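Local coordinates for protein 6-carboxyhexanoate--CoA ligase (Aquifex aeolicus, PDB 5TVA) that belongs to the 6-carboxyhexanoate--CoA ligase (BioW) family and holds coenzyme A and adenosine monophosphate in this model, at residues A[139-144]-A[159-164]; A[134-139]-A[164-169]. All blocks are in the same frame, centred on the assembly; numbering follows the deposited sequence.

Both contacts pack helix 158-173 against the chain that leads into and through strand 139-141. Interaction 2 (134-139 with 164-169) takes the incoming loop; interaction 1 (139-144 with 159-164) takes the strand and the turn after it. Their centres lie about 9 Å apart. Phe139 and Leu164 belong to both, and Trp141 NE1 packs 3.4 Å from Ala165 CB. Both contacts border the bound coenzyme A. Its C6P atom lies 3.6 Å from Phe139 CZ and 3.4 Å from Leu166 CD2. Its S1P end lies 3.8 Å from Ala163 CA. Arg159 of interaction 1 and Val134, Arg135, Thr136 and Leu166 of interaction 2 also belong to the adenosine monophosphate pocket.

Interaction 1 (A[139-144]-A[159-164]); sequences FDWKDR and RTVDAL. With COA (coenzyme A), chain D.
The contact forms part of the wall of the coenzyme A pocket and is built on a salt-bridge network of Asp140, Arg144 and Asp162. Arg144 spans the gap. Arg144 NH1 donates to Asp162 OD1 at 2.7 Å, and the oxygen is met nearly along its C-O axis. Only NH1 and OD1 meet, and the guanidinium and carboxylate planes are 54° apart, so the groups do not pair flat. The other side of the same guanidinium holds Asp140. Arg144 NE meets the syn lone pair of Asp140 OD1 at 2.8 Å. Arg144 NH2 reaches Asp140 OD1 at 3.0 Å on its anti side, tilted out of the carboxylate plane. A bend at chi3 turns the guanidinium out of the line of its extended chain. Bonds to both acids then fix its rotation. Trp141 CD1 sits over the centre of one guanidinium face.

Trp141 makes the second link. Trp141 NE1 donates to Val161 O at 3.0 Å, almost in the indole plane but from above the carbonyl plane. The angle at the hydrogen is 157°. This satisfies a buried indole N-H. Beside that bond, Val161 CG1 lies 3.7 Å from Trp141 NE1. The benzo edge of the indole packs on Leu164, with Trp141 CZ2 3.8 Å from Leu164 CB. On the ligand side, Ala163 CB lies 3.8 Å from S1P of coenzyme A.

Asp162 has a second cationic partner, Arg39, at OD2, and Asp140 OD2 accepts from Ile23 N. Strand 139-141 is an outer strand of a small parallel sheet and bonds through its backbone to strand 236-239. It runs at 131° to the helix segment, their axes 9.2 Å apart at closest approach. Helix 144-153 covers Trp141, Val161 and Leu164 through Val147, Thr148 and Leu151.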
loop_
_atom_site.group_PDB
_atom_site.type_symbol
_atom_site.label_atom_id
_atom_site.label_comp_id
_atom_site.label_asym_id
_atom_site.label_seq_id
_atom_site.Cartn_x
_atom_site.Cartn_y
_atom_site.Cartn_z
ATOM N N PHE A 139 1.327 7.408 -8.019
ATOM C CA PHE A 139 2.163 6.321 -8.506
ATOM C C PHE A 139 1.330 5.494 -9.473
ATOM O O PHE A 139 0.109 5.408 -9.328
ATOM C CB PHE A 139 2.679 5.439 -7.347
ATOM C CG PHE A 139 1.605 4.668 -6.676
ATOM C CD1 PHE A 139 1.227 3.388 -7.157
ATOM C CD2 PHE A 139 0.932 5.202 -5.595
ATOM C CE1 PHE A 139 0.186 2.674 -6.566
ATOM C CE2 PHE A 139 -0.080 4.495 -4.983
ATOM C CZ PHE A 139 -0.471 3.211 -5.486
ATOM N N ASP A 140 1.996 4.888 -10.458
ATOM C CA ASP A 140 1.346 3.949 -11.367
ATOM C C ASP A 140 2.417 3.136 -12.080
ATOM O O ASP A 140 3.579 3.561 -12.178
ATOM C CB ASP A 140 0.446 4.680 -12.380
ATOM C CG ASP A 140 -0.583 3.745 -13.058
ATOM O OD1 ASP A 140 -0.700 2.564 -12.652
ATOM O OD2 ASP A 140 -1.306 4.222 -13.963
ATOM N N TRP A 141 2.023 1.942 -12.537
ATOM C CA TRP A 141 2.829 1.201 -13.508
ATOM C C TRP A 141 2.910 1.988 -14.807
ATOM O O TRP A 141 1.891 2.440 -15.332
ATOM C CB TRP A 141 2.229 -0.191 -13.812
ATOM C CG TRP A 141 2.186 -1.141 -12.658
ATOM C CD1 TRP A 141 1.095 -1.480 -11.922
ATOM C CD2 TRP A 141 3.289 -1.848 -12.088
ATOM N NE1 TRP A 141 1.448 -2.354 -10.927
ATOM C CE2 TRP A 141 2.791 -2.602 -11.014
ATOM C CE3 TRP A 141 4.660 -1.898 -12.370
ATOM C CZ2 TRP A 141 3.606 -3.428 -10.231
ATOM C CZ3 TRP A 141 5.470 -2.717 -11.595
ATOM C CH2 TRP A 141 4.941 -3.472 -10.539
ATOM N N LYS A 142 4.124 2.123 -15.336
ATOM C CA LYS A 142 4.321 2.776 -16.627
ATOM C C LYS A 142 3.435 2.174 -17.720
ATOM O O LYS A 142 2.810 2.901 -18.504
ATOM C CB LYS A 142 5.795 2.673 -17.021
ATOM C CG LYS A 142 6.107 3.252 -18.386
ATOM C CD LYS A 142 7.598 3.473 -18.519
ATOM C CE LYS A 142 7.899 4.372 -19.691
ATOM N NZ LYS A 142 7.293 5.701 -19.443
ATOM N N ASP A 143 3.386 0.849 -17.817
ATOM C CA ASP A 143 2.582 0.194 -18.863
ATOM C C ASP A 143 1.669 -0.804 -18.168
ATOM O O ASP A 143 1.959 -2.004 -18.181
ATOM C CB ASP A 143 3.482 -0.490 -19.922
ATOM C CG ASP A 143 2.684 -1.069 -21.088
ATOM O OD1 ASP A 143 1.437 -1.048 -21.034
ATOM O OD2 ASP A 143 3.300 -1.543 -22.069
ATOM N N ARG A 144 0.586 -0.305 -17.554
ATOM C CA ARG A 144 -0.201 -1.146 -16.649
ATOM C C ARG A 144 -0.793 -2.373 -17.362
ATOM O O ARG A 144 -0.890 -3.456 -16.770
ATOM C CB ARG A 144 -1.314 -0.333 -15.986
ATOM C CG ARG A 144 -2.002 -1.114 -14.887
ATOM C CD ARG A 144 -3.012 -0.288 -14.110
ATOM N NE ARG A 144 -2.412 0.359 -12.952
ATOM C CZ ARG A 144 -2.455 -0.108 -11.702
ATOM N NH1 ARG A 144 -3.094 -1.255 -11.421
ATOM N NH2 ARG A 144 -1.879 0.597 -10.719
ATOM N N ARG A 159 -4.993 -7.795 -6.893
ATOM C CA ARG A 159 -4.581 -7.103 -5.674
ATOM C C ARG A 159 -3.066 -7.062 -5.560
ATOM O O ARG A 159 -2.490 -6.048 -5.133
ATOM C CB ARG A 159 -5.203 -7.758 -4.447
ATOM C CG ARG A 159 -6.693 -7.802 -4.543
ATOM C CD ARG A 159 -7.347 -7.928 -3.197
ATOM N NE ARG A 159 -7.234 -6.687 -2.445
ATOM C CZ ARG A 159 -8.213 -6.179 -1.703
ATOM N NH1 ARG A 159 -9.389 -6.806 -1.649
ATOM N NH2 ARG A 159 -8.022 -5.041 -1.037
ATOM N N THR A 160 -2.398 -8.142 -5.974
ATOM C CA THR A 160 -0.943 -8.127 -6.006
ATOM C C THR A 160 -0.432 -7.053 -6.954
ATOM O O THR A 160 0.483 -6.288 -6.614
ATOM C CB THR A 160 -0.408 -9.503 -6.400
ATOM O OG1 THR A 160 -0.848 -10.446 -5.429
ATOM C CG2 THR A 160 1.114 -9.488 -6.424
ATOM N N VAL A 161 -1.018 -6.977 -8.149
ATOM C CA VAL A 161 -0.599 -5.962 -9.112
ATOM C C VAL A 161 -0.660 -4.577 -8.483
ATOM O O VAL A 161 0.282 -3.784 -8.606
ATOM C CB VAL A 161 -1.457 -6.055 -10.389
ATOM C CG1 VAL A 161 -1.137 -4.917 -11.344
ATOM C CG2 VAL A 161 -1.245 -7.428 -11.071
ATOM N N ASP A 162 -1.753 -4.279 -7.769
ATOM C CA ASP A 162 -1.951 -2.951 -7.186
ATOM C C ASP A 162 -1.014 -2.706 -6.006
ATOM O O ASP A 162 -0.392 -1.643 -5.913
ATOM C CB ASP A 162 -3.398 -2.792 -6.729
ATOM C CG ASP A 162 -4.353 -2.582 -7.874
ATOM O OD1 ASP A 162 -3.888 -2.285 -9.004
ATOM O OD2 ASP A 162 -5.573 -2.739 -7.629
ATOM N N ALA A 163 -0.914 -3.675 -5.084
ATOM C CA ALA A 163 -0.096 -3.494 -3.887
ATOM C C ALA A 163 1.391 -3.401 -4.217
ATOM O O ALA A 163 2.119 -2.625 -3.577
ATOM C CB ALA A 163 -0.365 -4.619 -2.881
ATOM N N LEU A 164 1.856 -4.146 -5.220
ATOM C CA LEU A 164 3.257 -4.048 -5.620
ATOM C C LEU A 164 3.620 -2.622 -6.011
ATOM O O LEU A 164 4.648 -2.094 -5.579
ATOM C CB LEU A 164 3.565 -4.998 -6.778
ATOM C CG LEU A 164 4.056 -6.392 -6.382
ATOM C CD1 LEU A 164 3.947 -7.380 -7.544
ATOM C CD2 LEU A 164 5.498 -6.304 -5.869
HETATM N N1A COA D . -9.393 5.218 2.161
HETATM C C2A COA D . -10.314 5.879 2.878
HETATM N N3A COA D . -10.683 7.114 2.564
HETATM C C4A COA D . -10.115 7.754 1.522
HETATM C C5A COA D . -9.150 7.102 0.752
HETATM C C6A COA D . -8.806 5.776 1.120
HETATM N N6A COA D . -7.749 5.038 0.317
HETATM N N7A COA D . -8.757 7.925 -0.222
HETATM C C8A COA D . -9.427 9.054 -0.090
HETATM N N9A COA D . -10.274 8.953 0.937
HETATM C C1B COA D . -11.081 10.140 1.342
HETATM C C2B COA D . -11.863 10.300 2.328
HETATM O O2B COA D . -11.373 9.762 3.598
HETATM C C3B COA D . -11.541 11.944 2.347
HETATM O O3B COA D . -10.171 12.077 2.811
HETATM P P3B COA D . -9.600 12.667 4.276
HETATM O O7A COA D . -8.425 13.536 3.946
HETATM O O8A COA D . -10.624 13.448 5.043
HETATM O O9A COA D . -9.112 11.548 5.158
HETATM C C4B COA D . -11.677 12.324 1.108
HETATM O O4B COA D . -11.745 11.014 0.254
HETATM C C5B COA D . -10.503 13.253 0.534
HETATM O O5B COA D . -9.395 12.494 0.188
HETATM P P1A COA D . -8.367 12.828 -1.090
HETATM O O1A COA D . -6.932 12.938 -0.558
HETATM O O2A COA D . -8.749 14.076 -1.850
HETATM O O3A COA D . -8.401 11.524 -2.095
HETATM P P2A COA D . -8.042 11.489 -3.741
HETATM O O4A COA D . -9.309 11.965 -4.464
HETATM O O5A COA D . -6.923 12.481 -4.091
HETATM O O6A COA D . -7.660 9.892 -4.139
HETATM C CBP COA D . -6.712 7.511 -3.815
HETATM C CCP COA D . -6.799 9.041 -3.317
HETATM C CDP COA D . -8.049 6.788 -3.506
HETATM C CEP COA D . -6.627 7.486 -5.357
HETATM C CAP COA D . -5.453 6.746 -3.125
HETATM O OAP COA D . -5.813 5.999 -2.024
HETATM C C9P COA D . -4.673 5.762 -4.041
HETATM O O9P COA D . -3.704 6.119 -4.677
HETATM N N8P COA D . -5.083 4.364 -4.148
HETATM C C7P COA D . -4.364 3.400 -5.044
HETATM C C6P COA D . -3.716 2.256 -4.279
HETATM C C5P COA D . -4.711 1.331 -3.492
HETATM O O5P COA D . -5.548 1.775 -2.801
HETATM N N4P COA D . -4.553 -0.139 -3.629
HETATM C C3P COA D . -5.519 -1.062 -2.903
HETATM C C2P COA D . -4.924 -2.475 -2.897
HETATM S S1P COA D . -3.252 -2.280 -2.207
#

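Interaction 2 (A[134-139]-A[164-169]); sequences VRTIHF and LALTFK. With COA (coenzyme A), chain D.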
loop_
_atom_site.group_PDB
_atom_site.type_symbol
_atom_site.label_atom_id
_atom_site.label_comp_id
_atom_site.label_asym_id
_atom_site.label_seq_id
_atom_site.Cartn_x
_atom_site.Cartn_y
_atom_site.Cartn_z
ATOM N N VAL A 134 -1.185 8.643 6.652
ATOM C CA VAL A 134 -0.668 9.210 5.412
ATOM C C VAL A 134 -0.998 8.246 4.272
ATOM O O VAL A 134 -0.957 7.024 4.446
ATOM C CB VAL A 134 0.845 9.481 5.543
ATOM C CG1 VAL A 134 1.412 10.053 4.271
ATOM C CG2 VAL A 134 1.065 10.454 6.681
ATOM N N ARG A 135 -1.347 8.798 3.118
ATOM C CA ARG A 135 -1.742 8.026 1.953
ATOM C C ARG A 135 -0.667 8.151 0.892
ATOM O O ARG A 135 -0.306 9.267 0.511
ATOM C CB ARG A 135 -3.073 8.517 1.378
ATOM C CG ARG A 135 -4.316 7.784 1.827
ATOM C CD ARG A 135 -5.547 8.495 1.249
ATOM N NE ARG A 135 -6.411 8.990 2.312
ATOM C CZ ARG A 135 -6.732 10.262 2.533
ATOM N NH1 ARG A 135 -6.296 11.244 1.751
ATOM N NH2 ARG A 135 -7.517 10.544 3.558
ATOM N N THR A 136 -0.167 7.007 0.415
ATOM C CA THR A 136 0.687 7.001 -0.767
ATOM C C THR A 136 -0.178 7.205 -2.001
ATOM O O THR A 136 -1.177 6.498 -2.178
ATOM C CB THR A 136 1.435 5.670 -0.875
ATOM O OG1 THR A 136 2.209 5.434 0.305
ATOM C CG2 THR A 136 2.326 5.641 -2.103
ATOM N N ILE A 137 0.185 8.177 -2.851
ATOM C CA ILE A 137 -0.567 8.500 -4.068
ATOM C C ILE A 137 0.424 8.849 -5.167
ATOM O O ILE A 137 1.642 8.813 -4.967
ATOM C CB ILE A 137 -1.593 9.648 -3.878
ATOM C CG1 ILE A 137 -0.932 10.973 -3.487
ATOM C CG2 ILE A 137 -2.704 9.274 -2.842
ATOM C CD1 ILE A 137 -1.860 12.170 -3.748
ATOM N N HIS A 138 -0.111 9.161 -6.351
ATOM C CA HIS A 138 0.690 9.667 -7.474
ATOM C C HIS A 138 1.753 8.658 -7.895
ATOM O O HIS A 138 2.927 8.995 -8.095
ATOM C CB HIS A 138 1.332 11.018 -7.146
ATOM C CG HIS A 138 0.376 12.165 -7.160
ATOM N ND1 HIS A 138 -0.850 12.112 -7.789
ATOM C CD2 HIS A 138 0.478 13.413 -6.647
ATOM C CE1 HIS A 138 -1.468 13.271 -7.650
ATOM N NE2 HIS A 138 -0.680 14.080 -6.964
ATOM N N PHE A 139 1.327 7.408 -8.019
ATOM C CA PHE A 139 2.163 6.321 -8.506
ATOM C C PHE A 139 1.330 5.494 -9.473
ATOM O O PHE A 139 0.109 5.408 -9.328
ATOM C CB PHE A 139 2.679 5.439 -7.347
ATOM C CG PHE A 139 1.605 4.668 -6.676
ATOM C CD1 PHE A 139 1.227 3.388 -7.157
ATOM C CD2 PHE A 139 0.932 5.202 -5.595
ATOM C CE1 PHE A 139 0.186 2.674 -6.566
ATOM C CE2 PHE A 139 -0.080 4.495 -4.983
ATOM C CZ PHE A 139 -0.471 3.211 -5.486
ATOM N N LEU A 164 1.856 -4.146 -5.220
ATOM C CA LEU A 164 3.257 -4.048 -5.620
ATOM C C LEU A 164 3.620 -2.622 -6.011
ATOM O O LEU A 164 4.648 -2.094 -5.579
ATOM C CB LEU A 164 3.565 -4.998 -6.778
ATOM C CG LEU A 164 4.056 -6.392 -6.382
ATOM C CD1 LEU A 164 3.947 -7.380 -7.544
ATOM C CD2 LEU A 164 5.498 -6.304 -5.869
ATOM N N ALA A 165 2.808 -1.994 -6.866
ATOM C CA ALA A 165 3.152 -0.651 -7.316
ATOM C C ALA A 165 3.196 0.308 -6.137
ATOM O O ALA A 165 4.049 1.197 -6.088
ATOM C CB ALA A 165 2.162 -0.168 -8.378
ATOM N N LEU A 166 2.307 0.106 -5.157
ATOM C CA LEU A 166 2.231 0.968 -3.979
ATOM C C LEU A 166 3.454 0.805 -3.064
ATOM O O LEU A 166 4.021 1.807 -2.606
ATOM C CB LEU A 166 0.928 0.667 -3.231
ATOM C CG LEU A 166 0.338 1.296 -1.948
ATOM C CD1 LEU A 166 1.257 2.147 -1.153
ATOM C CD2 LEU A 166 -0.943 2.072 -2.240
ATOM N N THR A 167 3.854 -0.442 -2.741
ATOM C CA THR A 167 5.063 -0.637 -1.935
ATOM C C THR A 167 6.284 -0.122 -2.634
ATOM O O THR A 167 7.235 0.326 -1.983
ATOM C CB THR A 167 5.389 -2.095 -1.635
ATOM O OG1 THR A 167 4.857 -2.986 -2.639
ATOM C CG2 THR A 167 5.035 -2.446 -0.291
ATOM N N PHE A 168 6.354 -0.327 -3.943
ATOM C CA PHE A 168 7.606 0.030 -4.564
ATOM C C PHE A 168 7.813 1.528 -4.481
ATOM O O PHE A 168 8.944 1.978 -4.251
ATOM C CB PHE A 168 7.688 -0.467 -5.999
ATOM C CG PHE A 168 9.045 -0.291 -6.571
ATOM C CD1 PHE A 168 10.087 -1.102 -6.144
ATOM C CD2 PHE A 168 9.313 0.735 -7.467
ATOM C CE1 PHE A 168 11.373 -0.924 -6.634
ATOM C CE2 PHE A 168 10.590 0.918 -7.957
ATOM C CZ PHE A 168 11.623 0.088 -7.545
ATOM N N LYS A 169 6.725 2.307 -4.607
ATOM C CA LYS A 169 6.830 3.745 -4.401
ATOM C C LYS A 169 7.259 4.061 -2.975
ATOM O O LYS A 169 8.138 4.900 -2.768
ATOM C CB LYS A 169 5.513 4.451 -4.728
ATOM C CG LYS A 169 5.736 5.877 -5.286
ATOM C CD LYS A 169 4.990 6.954 -4.506
ATOM C CE LYS A 169 5.189 8.309 -5.163
ATOM N NZ LYS A 169 4.396 9.390 -4.511
HETATM N N1A COA D . -9.393 5.218 2.161
HETATM C C2A COA D . -10.314 5.879 2.878
HETATM N N3A COA D . -10.683 7.114 2.564
HETATM C C4A COA D . -10.115 7.754 1.522
HETATM C C5A COA D . -9.150 7.102 0.752
HETATM C C6A COA D . -8.806 5.776 1.120
HETATM N N6A COA D . -7.749 5.038 0.317
HETATM N N7A COA D . -8.757 7.925 -0.222
HETATM C C8A COA D . -9.427 9.054 -0.090
HETATM N N9A COA D . -10.274 8.953 0.937
HETATM C C1B COA D . -11.081 10.140 1.342
HETATM C C2B COA D . -11.863 10.300 2.328
HETATM O O2B COA D . -11.373 9.762 3.598
HETATM C C3B COA D . -11.541 11.944 2.347
HETATM O O3B COA D . -10.171 12.077 2.811
HETATM P P3B COA D . -9.600 12.667 4.276
HETATM O O7A COA D . -8.425 13.536 3.946
HETATM O O8A COA D . -10.624 13.448 5.043
HETATM O O9A COA D . -9.112 11.548 5.158
HETATM C C4B COA D . -11.677 12.324 1.108
HETATM O O4B COA D . -11.745 11.014 0.254
HETATM C C5B COA D . -10.503 13.253 0.534
HETATM O O5B COA D . -9.395 12.494 0.188
HETATM P P1A COA D . -8.367 12.828 -1.090
HETATM O O1A COA D . -6.932 12.938 -0.558
HETATM O O2A COA D . -8.749 14.076 -1.850
HETATM O O3A COA D . -8.401 11.524 -2.095
HETATM P P2A COA D . -8.042 11.489 -3.741
HETATM O O4A COA D . -9.309 11.965 -4.464
HETATM O O5A COA D . -6.923 12.481 -4.091
HETATM O O6A COA D . -7.660 9.892 -4.139
HETATM C CBP COA D . -6.712 7.511 -3.815
HETATM C CCP COA D . -6.799 9.041 -3.317
HETATM C CDP COA D . -8.049 6.788 -3.506
HETATM C CEP COA D . -6.627 7.486 -5.357
HETATM C CAP COA D . -5.453 6.746 -3.125
HETATM O OAP COA D . -5.813 5.999 -2.024
HETATM C C9P COA D . -4.673 5.762 -4.041
HETATM O O9P COA D . -3.704 6.119 -4.677
HETATM N N8P COA D . -5.083 4.364 -4.148
HETATM C C7P COA D . -4.364 3.400 -5.044
HETATM C C6P COA D . -3.716 2.256 -4.279
HETATM C C5P COA D . -4.711 1.331 -3.492
HETATM O O5P COA D . -5.548 1.775 -2.801
HETATM N N4P COA D . -4.553 -0.139 -3.629
HETATM C C3P COA D . -5.519 -1.062 -2.903
HETATM C C2P COA D . -4.924 -2.475 -2.897
HETATM S S1P COA D . -3.252 -2.280 -2.207
#
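Phe139 and Leu166 form the tight part of this contact. The CA of Leu166 lies over one face of the Phe139 ring, 4.0 Å from its centroid, in a CH-pi contact. Leu166 CD2 reaches the end of the ring at Phe139 CZ, 3.5 Å away. Phe139 CG sits between the backbone N and the carbonyl carbon (chi1 68°), which lays a face of the ring on Leu166 and points CZ toward C6P of coenzyme A. Ala165 CB touches the ring at Phe139 CD1, 3.9 Å away. The other Leu166 branch, CD1, packs 3.5 Å from Thr136 CB. Thr136 OG1 bonds to Asn170 and Tyr217, and Thr136 N donates to N1 of adenosine monophosphate.

Lys169 closes the far end. Its aliphatic chain runs past Thr136 in the opposite direction, with Lys169 CD 3.8 Å from Thr136 CG2, and its CG rests against Phe139 CB. Lys169 NZ then donates to Ile137 O at 2.9 Å, with a C=O...donor angle of 167°. The buried ammonium is held by the carbonyls of Ile137, Cys230 and Lys234, with Leu231 O a weak fourth.

The looser side belongs to Ile137, which is partly exposed. Its side chain points away from the helix, and Ile137 CG2 lies 3.7 Å from CAP of coenzyme A. Arg135 is buried against the ligand, with one guanidinium face near the adenine.

The loop and helix 158-173 lie side by side, and both border the two ligands. His138 touches strand 3-12, and its backbone bonds to Val236 of strand 236-239. That strand also packs on the helix through Ile238 and Val236.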